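Long-range contacts in Rho-class glutathione S-transferase (Laternula elliptica, PDB 3QAV), which probably transfers glutathione to electrophilic compounds, as other cytosolic glutathione S-transferases do: residues K40-I50 and S91-Y102; P27-C38 and Q77-D85. One frame throughout, in Å; residues are numbered along the deposited sequence.

Contact 1 (K40-I50 and S91-Y102)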
loop_
_atom_site.group_PDB
_atom_site.type_symbol
_atom_site.label_atom_id
_atom_site.label_comp_id
_atom_site.label_asym_id
_atom_site.label_seq_id
_atom_site.Cartn_x
_atom_site.Cartn_y
_atom_site.Cartn_z
ATOM N N LYS A 40 6.572 4.384 -11.401
ATOM C CA LYS A 40 7.149 4.885 -10.156
ATOM C C LYS A 40 8.651 4.632 -10.138
ATOM O O LYS A 40 9.453 5.533 -9.856
ATOM C CB LYS A 40 6.516 4.178 -8.956
ATOM C CG LYS A 40 5.115 4.642 -8.583
ATOM C CD LYS A 40 4.438 3.647 -7.631
ATOM C CE LYS A 40 5.198 3.480 -6.317
ATOM N NZ LYS A 40 4.573 2.461 -5.398
ATOM N N VAL A 41 9.026 3.394 -10.441
ATOM C CA VAL A 41 10.425 2.999 -10.456
ATOM C C VAL A 41 11.262 3.766 -11.488
ATOM O O VAL A 41 12.360 4.226 -11.177
ATOM C CB VAL A 41 10.562 1.472 -10.703
ATOM C CG1 VAL A 41 12.034 1.087 -10.795
ATOM C CG2 VAL A 41 9.918 0.708 -9.531
ATOM N N LEU A 42 10.743 3.914 -12.705
ATOM C CA LEU A 42 11.478 4.622 -13.748
ATOM C C LEU A 42 11.687 6.088 -13.377
ATOM O O LEU A 42 12.743 6.663 -13.659
ATOM C CB LEU A 42 10.738 4.526 -15.083
ATOM C CG LEU A 42 10.508 3.108 -15.640
ATOM C CD1 LEU A 42 9.762 3.198 -16.970
ATOM C CD2 LEU A 42 11.847 2.397 -15.821
ATOM N N LEU A 43 10.677 6.689 -12.750
ATOM C CA LEU A 43 10.756 8.087 -12.349
ATOM C C LEU A 43 11.828 8.299 -11.293
ATOM O O LEU A 43 12.585 9.260 -11.357
ATOM C CB LEU A 43 9.402 8.574 -11.819
ATOM C CG LEU A 43 8.359 8.936 -12.877
ATOM C CD1 LEU A 43 7.113 9.473 -12.197
ATOM C CD2 LEU A 43 8.933 9.993 -13.814
ATOM N N VAL A 44 11.883 7.413 -10.307
ATOM C CA VAL A 44 12.899 7.530 -9.262
ATOM C C VAL A 44 14.295 7.429 -9.878
ATOM O O VAL A 44 15.172 8.225 -9.568
ATOM C CB VAL A 44 12.753 6.419 -8.201
ATOM C CG1 VAL A 44 13.954 6.438 -7.254
ATOM C CG2 VAL A 44 11.474 6.615 -7.425
ATOM N N LEU A 45 14.496 6.441 -10.747
ATOM C CA LEU A 45 15.787 6.254 -11.400
ATOM C C LEU A 45 16.187 7.479 -12.229
ATOM O O LEU A 45 17.317 7.947 -12.144
ATOM C CB LEU A 45 15.752 5.016 -12.307
ATOM C CG LEU A 45 15.713 3.639 -11.633
ATOM C CD1 LEU A 45 15.326 2.579 -12.672
ATOM C CD2 LEU A 45 17.070 3.327 -11.005
ATOM N N GLN A 46 15.248 7.986 -13.027
ATOM C CA GLN A 46 15.498 9.148 -13.870
ATOM C C GLN A 46 15.761 10.398 -13.030
ATOM O O GLN A 46 16.732 11.114 -13.262
ATOM C CB GLN A 46 14.299 9.404 -14.785
ATOM C CG GLN A 46 14.071 8.366 -15.884
ATOM C CD GLN A 46 15.079 8.459 -17.017
ATOM O OE1 GLN A 46 15.447 9.551 -17.446
ATOM N NE2 GLN A 46 15.513 7.309 -17.520
ATOM N N GLU A 47 14.895 10.659 -12.056
ATOM C CA GLU A 47 15.053 11.837 -11.207
ATOM C C GLU A 47 16.403 11.843 -10.497
ATOM O O GLU A 47 17.059 12.881 -10.404
ATOM C CB GLU A 47 13.928 11.897 -10.174
ATOM C CG GLU A 47 12.584 12.285 -10.759
ATOM C CD GLU A 47 12.508 13.761 -11.099
ATOM O OE1 GLU A 47 11.600 14.151 -11.859
ATOM O OE2 GLU A 47 13.351 14.533 -10.597
ATOM N N LYS A 48 16.814 10.684 -9.996
ATOM C CA LYS A 48 18.086 10.578 -9.287
ATOM C C LYS A 48 19.255 10.406 -10.251
ATOM O O LYS A 48 20.401 10.291 -9.829
ATOM C CB LYS A 48 18.032 9.411 -8.295
ATOM C CG LYS A 48 16.841 9.495 -7.349
ATOM C CD LYS A 48 16.742 8.292 -6.429
ATOM C CE LYS A 48 17.801 8.311 -5.347
ATOM N NZ LYS A 48 17.668 9.448 -4.393
ATOM N N LYS A 49 18.947 10.388 -11.546
ATOM C CA LYS A 49 19.949 10.250 -12.604
ATOM C C LYS A 49 20.759 8.954 -12.562
ATOM O O LYS A 49 21.883 8.910 -13.059
ATOM C CB LYS A 49 20.923 11.433 -12.574
ATOM C CG LYS A 49 20.277 12.813 -12.593
ATOM C CD LYS A 49 21.328 13.891 -12.833
ATOM C CE LYS A 49 20.752 15.295 -12.753
ATOM N NZ LYS A 49 20.399 15.691 -11.357
ATOM N N ILE A 50 20.200 7.898 -11.978
ATOM C CA ILE A 50 20.908 6.619 -11.902
ATOM C C ILE A 50 20.885 5.891 -13.245
ATOM O O ILE A 50 19.827 5.725 -13.852
ATOM C CB ILE A 50 20.283 5.700 -10.824
ATOM C CG1 ILE A 50 20.399 6.365 -9.451
ATOM C CG2 ILE A 50 20.967 4.343 -10.828
ATOM C CD1 ILE A 50 19.604 5.678 -8.370
ATOM N N SER A 91 7.122 -2.418 -5.932
ATOM C CA SER A 91 7.402 -1.073 -6.430
ATOM C C SER A 91 7.824 -0.088 -5.335
ATOM O O SER A 91 8.805 0.646 -5.488
ATOM C CB SER A 91 6.164 -0.532 -7.148
ATOM O OG SER A 91 6.244 0.871 -7.322
ATOM N N THR A 92 7.077 -0.053 -4.239
ATOM C CA THR A 92 7.393 0.861 -3.148
ATOM C C THR A 92 8.731 0.493 -2.506
ATOM O O THR A 92 9.533 1.373 -2.170
ATOM C CB THR A 92 6.262 0.856 -2.098
ATOM O OG1 THR A 92 5.060 1.331 -2.718
ATOM C CG2 THR A 92 6.604 1.752 -0.902
ATOM N N ALA A 93 8.987 -0.805 -2.366
ATOM C CA ALA A 93 10.235 -1.259 -1.776
ATOM C C ALA A 93 11.404 -0.869 -2.667
ATOM O O ALA A 93 12.461 -0.492 -2.176
ATOM C CB ALA A 93 10.208 -2.771 -1.586
ATOM N N ILE A 94 11.216 -0.976 -3.980
ATOM C CA ILE A 94 12.264 -0.621 -4.920
ATOM C C ILE A 94 12.610 0.866 -4.758
ATOM O O ILE A 94 13.784 1.243 -4.676
ATOM C CB ILE A 94 11.816 -0.892 -6.375
ATOM C CG1 ILE A 94 11.717 -2.406 -6.623
ATOM C CG2 ILE A 94 12.787 -0.250 -7.343
ATOM C CD1 ILE A 94 11.050 -2.766 -7.927
ATOM N N CYS A 95 11.577 1.700 -4.719
ATOM C CA CYS A 95 11.756 3.142 -4.559
ATOM C C CYS A 95 12.482 3.473 -3.266
ATOM O O CYS A 95 13.388 4.293 -3.265
ATOM C CB CYS A 95 10.402 3.856 -4.596
ATOM S SG CYS A 95 9.662 3.842 -6.254
ATOM N N MET A 96 12.094 2.823 -2.173
ATOM C CA MET A 96 12.735 3.067 -0.889
ATOM C C MET A 96 14.198 2.637 -0.920
ATOM O O MET A 96 15.062 3.329 -0.387
ATOM C CB MET A 96 11.991 2.338 0.233
ATOM C CG MET A 96 10.653 2.986 0.603
ATOM S SD MET A 96 10.805 4.784 0.867
ATOM C CE MET A 96 11.604 4.821 2.462
ATOM N N TYR A 97 14.473 1.500 -1.552
ATOM C CA TYR A 97 15.847 1.006 -1.662
ATOM C C TYR A 97 16.726 1.970 -2.451
ATOM O O TYR A 97 17.873 2.221 -2.078
ATOM C CB TYR A 97 15.874 -0.352 -2.361
ATOM C CG TYR A 97 17.233 -0.726 -2.899
ATOM C CD1 TYR A 97 18.253 -1.162 -2.050
ATOM C CD2 TYR A 97 17.513 -0.609 -4.262
ATOM C CE1 TYR A 97 19.520 -1.470 -2.549
ATOM C CE2 TYR A 97 18.772 -0.912 -4.772
ATOM C CZ TYR A 97 19.769 -1.340 -3.913
ATOM O OH TYR A 97 21.006 -1.645 -4.431
ATOM N N LEU A 98 16.186 2.491 -3.551
ATOM C CA LEU A 98 16.925 3.419 -4.403
ATOM C C LEU A 98 17.238 4.727 -3.677
ATOM O O LEU A 98 18.326 5.291 -3.840
ATOM C CB LEU A 98 16.130 3.724 -5.678
ATOM C CG LEU A 98 15.904 2.578 -6.669
ATOM C CD1 LEU A 98 15.070 3.101 -7.826
ATOM C CD2 LEU A 98 17.244 2.017 -7.178
ATOM N N GLU A 99 16.282 5.212 -2.887
ATOM C CA GLU A 99 16.469 6.453 -2.134
ATOM C C GLU A 99 17.553 6.258 -1.076
ATOM O O GLU A 99 18.334 7.166 -0.796
ATOM C CB GLU A 99 15.157 6.864 -1.461
ATOM C CG GLU A 99 15.257 8.076 -0.527
ATOM C CD GLU A 99 15.618 9.363 -1.252
ATOM O OE1 GLU A 99 15.715 9.351 -2.493
ATOM O OE2 GLU A 99 15.799 10.393 -0.570
ATOM N N GLU A 100 17.605 5.060 -0.501
ATOM C CA GLU A 100 18.594 4.739 0.523
ATOM C C GLU A 100 19.973 4.382 -0.036
ATOM O O GLU A 100 20.996 4.746 0.543
ATOM C CB GLU A 100 18.084 3.589 1.397
ATOM C CG GLU A 100 17.271 4.033 2.599
ATOM C CD GLU A 100 16.737 2.862 3.402
ATOM O OE1 GLU A 100 17.390 1.794 3.398
ATOM O OE2 GLU A 100 15.674 3.014 4.045
ATOM N N LYS A 101 19.999 3.681 -1.161
ATOM C CA LYS A 101 21.252 3.270 -1.780
ATOM C C LYS A 101 21.942 4.389 -2.558
ATOM O O LYS A 101 23.164 4.436 -2.617
ATOM C CB LYS A 101 21.006 2.085 -2.715
ATOM C CG LYS A 101 22.263 1.542 -3.386
ATOM C CD LYS A 101 23.210 0.921 -2.377
ATOM C CE LYS A 101 24.295 0.115 -3.088
ATOM N NZ LYS A 101 25.101 -0.694 -2.134
ATOM N N TYR A 102 21.158 5.279 -3.164
ATOM C CA TYR A 102 21.718 6.384 -3.937
ATOM C C TYR A 102 21.177 7.693 -3.367
ATOM O O TYR A 102 20.221 8.267 -3.879
ATOM C CB TYR A 102 21.341 6.244 -5.414
ATOM C CG TYR A 102 21.695 4.897 -6.015
ATOM C CD1 TYR A 102 20.826 3.811 -5.901
ATOM C CD2 TYR A 102 22.902 4.708 -6.691
ATOM C CE1 TYR A 102 21.150 2.564 -6.453
ATOM C CE2 TYR A 102 23.240 3.473 -7.241
ATOM C CZ TYR A 102 22.361 2.406 -7.120
ATOM O OH TYR A 102 22.692 1.181 -7.656
#
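Val44 fits its two methyls against two different turns of the facing helix: CG1 rests on Leu98 CD1 at 3.6 Å, while CG2 reaches Cys95 SG at 3.5 Å. CG1 stands anti to the backbone N (chi1 171°) and CG2 anti to the carbonyl carbon, which splits the methyls between Leu98 and Cys95. Leu98 CD1 is shared, for Leu45 CD2 approaches it at 3.8 Å, and one turn back Val41 CG2 meets Ile94 CG2 at 3.7 Å, at about a right angle. This tight middle, all buried and apolar, lies between helices 40-47 and 91-101, which run almost parallel (11°) with axes 9.4 Å apart and pack side by side on one sheet face of the thioredoxin-like N-terminal domain.

Toward the two ends the apolar packing gives way to polar side chains; Lys40, Thr92 and Glu99 are partly exposed, whereas Lys48 stays buried. Lys40 donates from NZ to Thr92 OG1 at 2.9 Å and also makes a cation-pi contact with Phe187. Lys48, folded at its last two torsions, brings its buried ammonium NZ to 2.7 Å from Glu99 OE1 in a salt bridge that enters 39° above the carboxylate plane, and the same nitrogen bonds Val105 O. Glu99 OE2 is taken by Leu107 N, so both carboxylate oxygens are held. After the Schellman motif at Lys49, Ile50 lays CG1 over one face of the Tyr102 ring in a CH-pi contact, with Lys101 CG over the other.

Beside the N-terminal end, Ser91, a glutathione-binding residue, gives OG to Pro37 O. Helix 183-197 covers Val44 through Met183 and Val186, Val88 of strand 86-88 touches Ile94, and Glu100 on the far side of its helix pairs with Arg115 of the second subunit.

Contact 2 (P27-C38 and Q77-D85); sequences PFVYWGSGSPPC and QVPTFTDGD
Thr82 O is gripped twice from segment 27-38: Phe28 N donates to it at 2.8 Å, tilted 24° from the carbonyl plane, and Pro27 CA adds a CA-H...O contact at 3.2 Å. In return Thr82 N bonds Phe28 O, this time in the carbonyl plane. Two residues on, Tyr30 N meets Thr80 O at 2.9 Å, and that same oxygen lies in plane at the edge of the Tyr30 ring, whose one face is centred under Phe28 CE1. Tyr30 and Thr80, a hydrogen-bonded pair, point to one sheet face, where Tyr30 packs on helix 67-72, while Val29 and Phe81, a non-hydrogen-bonded pair, point to the other; there Pro27 CB touches Phe81 CE1 at 3.5 Å, and Phe81 packs on helix 91-101.

These antiparallel strands, 28-31 and 80-83, are the central pair of a thioredoxin-like domain, and the cis peptide before Pro79 is a hallmark of that fold. It brings Val78, a glutathione-binding residue, beside the turn that leads into helix 36-47. A water links Ser35 OG, at 2.8 Å, to Val78 O; Ser35, also glutathione-binding, caps the helix by accepting from Cys38 N. Cys38 holds SG beside its own backbone N (chi1 -69°), which puts the sulfur 3.7 Å from Pro79 CD and lets it accept a hydrogen bond from Gly32 N at 3.5 Å. With an alanine here the Gly32 N-H would probably lose its sulfur acceptor and a gap would open beside the cis-proline. Farther round the same helix start, Pro37 CB lies 3.9 Å from Pro79 CD.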
loop_
_atom_site.group_PDB
_atom_site.type_symbol
_atom_site.label_atom_id
_atom_site.label_comp_id
_atom_site.label_asym_id
_atom_site.label_seq_id
_atom_site.Cartn_x
_atom_site.Cartn_y
_atom_site.Cartn_z
ATOM N N PRO A 27 21.760 -1.191 -11.736
ATOM C CA PRO A 27 20.373 -1.642 -11.608
ATOM C C PRO A 27 19.816 -2.132 -12.936
ATOM O O PRO A 27 20.195 -1.640 -13.996
ATOM C CB PRO A 27 19.649 -0.393 -11.116
ATOM C CG PRO A 27 20.692 0.295 -10.307
ATOM C CD PRO A 27 21.927 0.159 -11.171
ATOM N N PHE A 28 18.927 -3.116 -12.864
ATOM C CA PHE A 28 18.279 -3.661 -14.048
ATOM C C PHE A 28 16.803 -3.770 -13.703
ATOM O O PHE A 28 16.443 -4.326 -12.663
ATOM C CB PHE A 28 18.836 -5.042 -14.395
ATOM C CG PHE A 28 18.313 -5.591 -15.693
ATOM C CD1 PHE A 28 17.000 -6.042 -15.796
ATOM C CD2 PHE A 28 19.125 -5.622 -16.827
ATOM C CE1 PHE A 28 16.497 -6.515 -17.015
ATOM C CE2 PHE A 28 18.633 -6.093 -18.051
ATOM C CZ PHE A 28 17.315 -6.540 -18.143
ATOM N N VAL A 29 15.946 -3.241 -14.568
ATOM C CA VAL A 29 14.520 -3.281 -14.291
ATOM C C VAL A 29 13.646 -3.846 -15.403
ATOM O O VAL A 29 13.704 -3.392 -16.551
ATOM C CB VAL A 29 14.009 -1.873 -13.923
ATOM C CG1 VAL A 29 14.478 -0.869 -14.952
ATOM C CG2 VAL A 29 12.495 -1.868 -13.838
ATOM N N TYR A 30 12.854 -4.860 -15.050
ATOM C CA TYR A 30 11.910 -5.472 -15.978
ATOM C C TYR A 30 10.622 -4.708 -15.718
ATOM O O TYR A 30 10.187 -4.606 -14.567
ATOM C CB TYR A 30 11.663 -6.949 -15.649
ATOM C CG TYR A 30 12.854 -7.868 -15.809
ATOM C CD1 TYR A 30 13.811 -7.980 -14.804
ATOM C CD2 TYR A 30 13.008 -8.643 -16.964
ATOM C CE1 TYR A 30 14.899 -8.846 -14.940
ATOM C CE2 TYR A 30 14.092 -9.513 -17.110
ATOM C CZ TYR A 30 15.031 -9.610 -16.093
ATOM O OH TYR A 30 16.091 -10.474 -16.217
ATOM N N TRP A 31 10.009 -4.175 -16.769
ATOM C CA TRP A 31 8.784 -3.410 -16.597
ATOM C C TRP A 31 7.924 -3.401 -17.849
ATOM O O TRP A 31 8.382 -3.753 -18.936
ATOM C CB TRP A 31 9.116 -1.969 -16.211
ATOM C CG TRP A 31 9.890 -1.240 -17.262
ATOM C CD1 TRP A 31 11.240 -1.283 -17.464
ATOM C CD2 TRP A 31 9.366 -0.333 -18.235
ATOM N NE1 TRP A 31 11.591 -0.449 -18.501
ATOM C CE2 TRP A 31 10.460 0.146 -18.993
ATOM C CE3 TRP A 31 8.079 0.126 -18.543
ATOM C CZ2 TRP A 31 10.305 1.064 -20.038
ATOM C CZ3 TRP A 31 7.923 1.037 -19.585
ATOM C CH2 TRP A 31 9.030 1.497 -20.317
ATOM N N GLY A 32 6.681 -2.964 -17.690
ATOM C CA GLY A 32 5.760 -2.921 -18.812
ATOM C C GLY A 32 5.069 -1.581 -18.974
ATOM O O GLY A 32 5.004 -0.777 -18.038
ATOM N N SER A 33 4.539 -1.352 -20.172
ATOM C CA SER A 33 3.865 -0.103 -20.498
ATOM C C SER A 33 2.501 0.057 -19.835
ATOM O O SER A 33 1.701 -0.882 -19.803
ATOM C CB SER A 33 3.713 0.018 -22.021
ATOM O OG SER A 33 3.155 1.268 -22.388
ATOM N N GLY A 34 2.257 1.257 -19.301
ATOM C CA GLY A 34 0.986 1.574 -18.664
ATOM C C GLY A 34 0.862 1.302 -17.171
ATOM O O GLY A 34 -0.070 1.790 -16.527
ATOM N N SER A 35 1.804 0.532 -16.631
ATOM C CA SER A 35 1.836 0.143 -15.221
ATOM C C SER A 35 2.350 1.213 -14.251
ATOM O O SER A 35 3.541 1.526 -14.235
ATOM C CB SER A 35 2.693 -1.128 -15.094
ATOM O OG SER A 35 3.166 -1.338 -13.772
ATOM N N PRO A 36 1.457 1.780 -13.412
ATOM C CA PRO A 36 1.896 2.807 -12.459
ATOM C C PRO A 36 3.033 2.322 -11.549
ATOM O O PRO A 36 3.957 3.079 -11.238
ATOM C CB PRO A 36 0.621 3.136 -11.693
ATOM C CG PRO A 36 -0.441 2.945 -12.728
ATOM C CD PRO A 36 -0.009 1.633 -13.375
ATOM N N PRO A 37 2.979 1.058 -11.099
ATOM C CA PRO A 37 4.082 0.617 -10.242
ATOM C C PRO A 37 5.430 0.610 -10.981
ATOM O O PRO A 37 6.490 0.822 -10.377
ATOM C CB PRO A 37 3.634 -0.774 -9.757
ATOM C CG PRO A 37 2.525 -1.174 -10.695
ATOM C CD PRO A 37 1.844 0.120 -11.035
ATOM N N CYS A 38 5.394 0.384 -12.293
ATOM C CA CYS A 38 6.625 0.398 -13.075
ATOM C C CYS A 38 7.072 1.845 -13.255
ATOM O O CYS A 38 8.252 2.171 -13.101
ATOM C CB CYS A 38 6.407 -0.236 -14.453
ATOM S SG CYS A 38 6.120 -2.025 -14.414
ATOM N N GLN A 77 5.155 -10.904 -11.629
ATOM C CA GLN A 77 4.660 -9.552 -11.805
ATOM C C GLN A 77 5.803 -8.631 -12.167
ATOM O O GLN A 77 6.982 -8.987 -12.061
ATOM C CB GLN A 77 4.015 -9.019 -10.523
ATOM C CG GLN A 77 2.920 -9.875 -9.946
ATOM C CD GLN A 77 2.215 -9.190 -8.796
ATOM O OE1 GLN A 77 2.853 -8.733 -7.838
ATOM N NE2 GLN A 77 0.890 -9.112 -8.879
ATOM N N VAL A 78 5.433 -7.432 -12.587
ATOM C CA VAL A 78 6.393 -6.415 -12.948
ATOM C C VAL A 78 5.938 -5.189 -12.147
ATOM O O VAL A 78 4.749 -5.009 -11.922
ATOM C CB VAL A 78 6.354 -6.183 -14.483
ATOM C CG1 VAL A 78 5.413 -5.060 -14.847
ATOM C CG2 VAL A 78 7.747 -5.954 -14.996
ATOM N N PRO A 79 6.872 -4.329 -11.718
ATOM C CA PRO A 79 8.317 -4.407 -11.929
ATOM C C PRO A 79 9.070 -5.435 -11.094
ATOM O O PRO A 79 8.692 -5.753 -9.969
ATOM C CB PRO A 79 8.776 -2.996 -11.594
ATOM C CG PRO A 79 7.908 -2.679 -10.413
ATOM C CD PRO A 79 6.537 -3.134 -10.925
ATOM N N THR A 80 10.139 -5.956 -11.682
ATOM C CA THR A 80 11.032 -6.886 -11.015
ATOM C C THR A 80 12.335 -6.118 -11.178
ATOM O O THR A 80 12.640 -5.618 -12.260
ATOM C CB THR A 80 11.095 -8.247 -11.720
ATOM O OG1 THR A 80 9.843 -8.918 -11.551
ATOM C CG2 THR A 80 12.200 -9.105 -11.115
ATOM N N PHE A 81 13.098 -6.017 -10.104
ATOM C CA PHE A 81 14.308 -5.220 -10.124
ATOM C C PHE A 81 15.500 -5.898 -9.471
ATOM O O PHE A 81 15.350 -6.582 -8.464
ATOM C CB PHE A 81 13.985 -3.905 -9.398
ATOM C CG PHE A 81 15.172 -3.024 -9.121
ATOM C CD1 PHE A 81 15.453 -1.939 -9.941
ATOM C CD2 PHE A 81 15.962 -3.235 -7.999
ATOM C CE1 PHE A 81 16.501 -1.069 -9.644
ATOM C CE2 PHE A 81 17.011 -2.373 -7.695
ATOM C CZ PHE A 81 17.280 -1.289 -8.518
ATOM N N THR A 82 16.679 -5.707 -10.059
ATOM C CA THR A 82 17.917 -6.238 -9.499
ATOM C C THR A 82 18.965 -5.126 -9.508
ATOM O O THR A 82 18.902 -4.190 -10.313
ATOM C CB THR A 82 18.484 -7.422 -10.302
ATOM O OG1 THR A 82 18.969 -6.956 -11.567
ATOM C CG2 THR A 82 17.421 -8.488 -10.513
ATOM N N ASP A 83 19.923 -5.231 -8.599
ATOM C CA ASP A 83 21.006 -4.262 -8.496
ATOM C C ASP A 83 22.171 -5.016 -7.874
ATOM O O ASP A 83 22.319 -5.066 -6.649
ATOM C CB ASP A 83 20.604 -3.085 -7.602
ATOM C CG ASP A 83 21.626 -1.964 -7.629
ATOM O OD1 ASP A 83 21.474 -0.997 -6.855
ATOM O OD2 ASP A 83 22.580 -2.047 -8.428
ATOM N N GLY A 84 22.992 -5.611 -8.730
ATOM C CA GLY A 84 24.104 -6.389 -8.239
ATOM C C GLY A 84 23.499 -7.687 -7.754
ATOM O O GLY A 84 22.880 -8.413 -8.530
ATOM N N ASP A 85 23.652 -7.975 -6.467
ATOM C CA ASP A 85 23.104 -9.200 -5.903
ATOM C C ASP A 85 21.750 -8.929 -5.272
ATOM O O ASP A 85 20.984 -9.849 -4.994
ATOM C CB ASP A 85 24.064 -9.772 -4.862
ATOM C CG ASP A 85 25.412 -10.127 -5.454
ATOM O OD1 ASP A 85 25.442 -10.925 -6.417
ATOM O OD2 ASP A 85 26.437 -9.607 -4.960
HETATM O O HOH W 1 2.312 -3.871 -12.879
#

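From the N terminus the chain lays down strand 28-31 and runs through the turn Gly32-Ser35 into helix 36-47, so the first segments of both contacts follow one another. After strand 53-56 and helix 67-72 it returns at Gln77, where contact 2 closes a loop with 38 residues between its segments. It then turns through strand 86-88 into helix 91-101, where contact 1 closes a second, 40-residue loop. The segments alternate, so the loops cross rather than nest. Contact 2 joins the sheet's two inner strands; contact 1 pairs the helices packed on one face. Asp83 OD1 probably bonds both Tyr97 OH and Tyr102 OH, tying the two together, and Ile94 packs on Phe81.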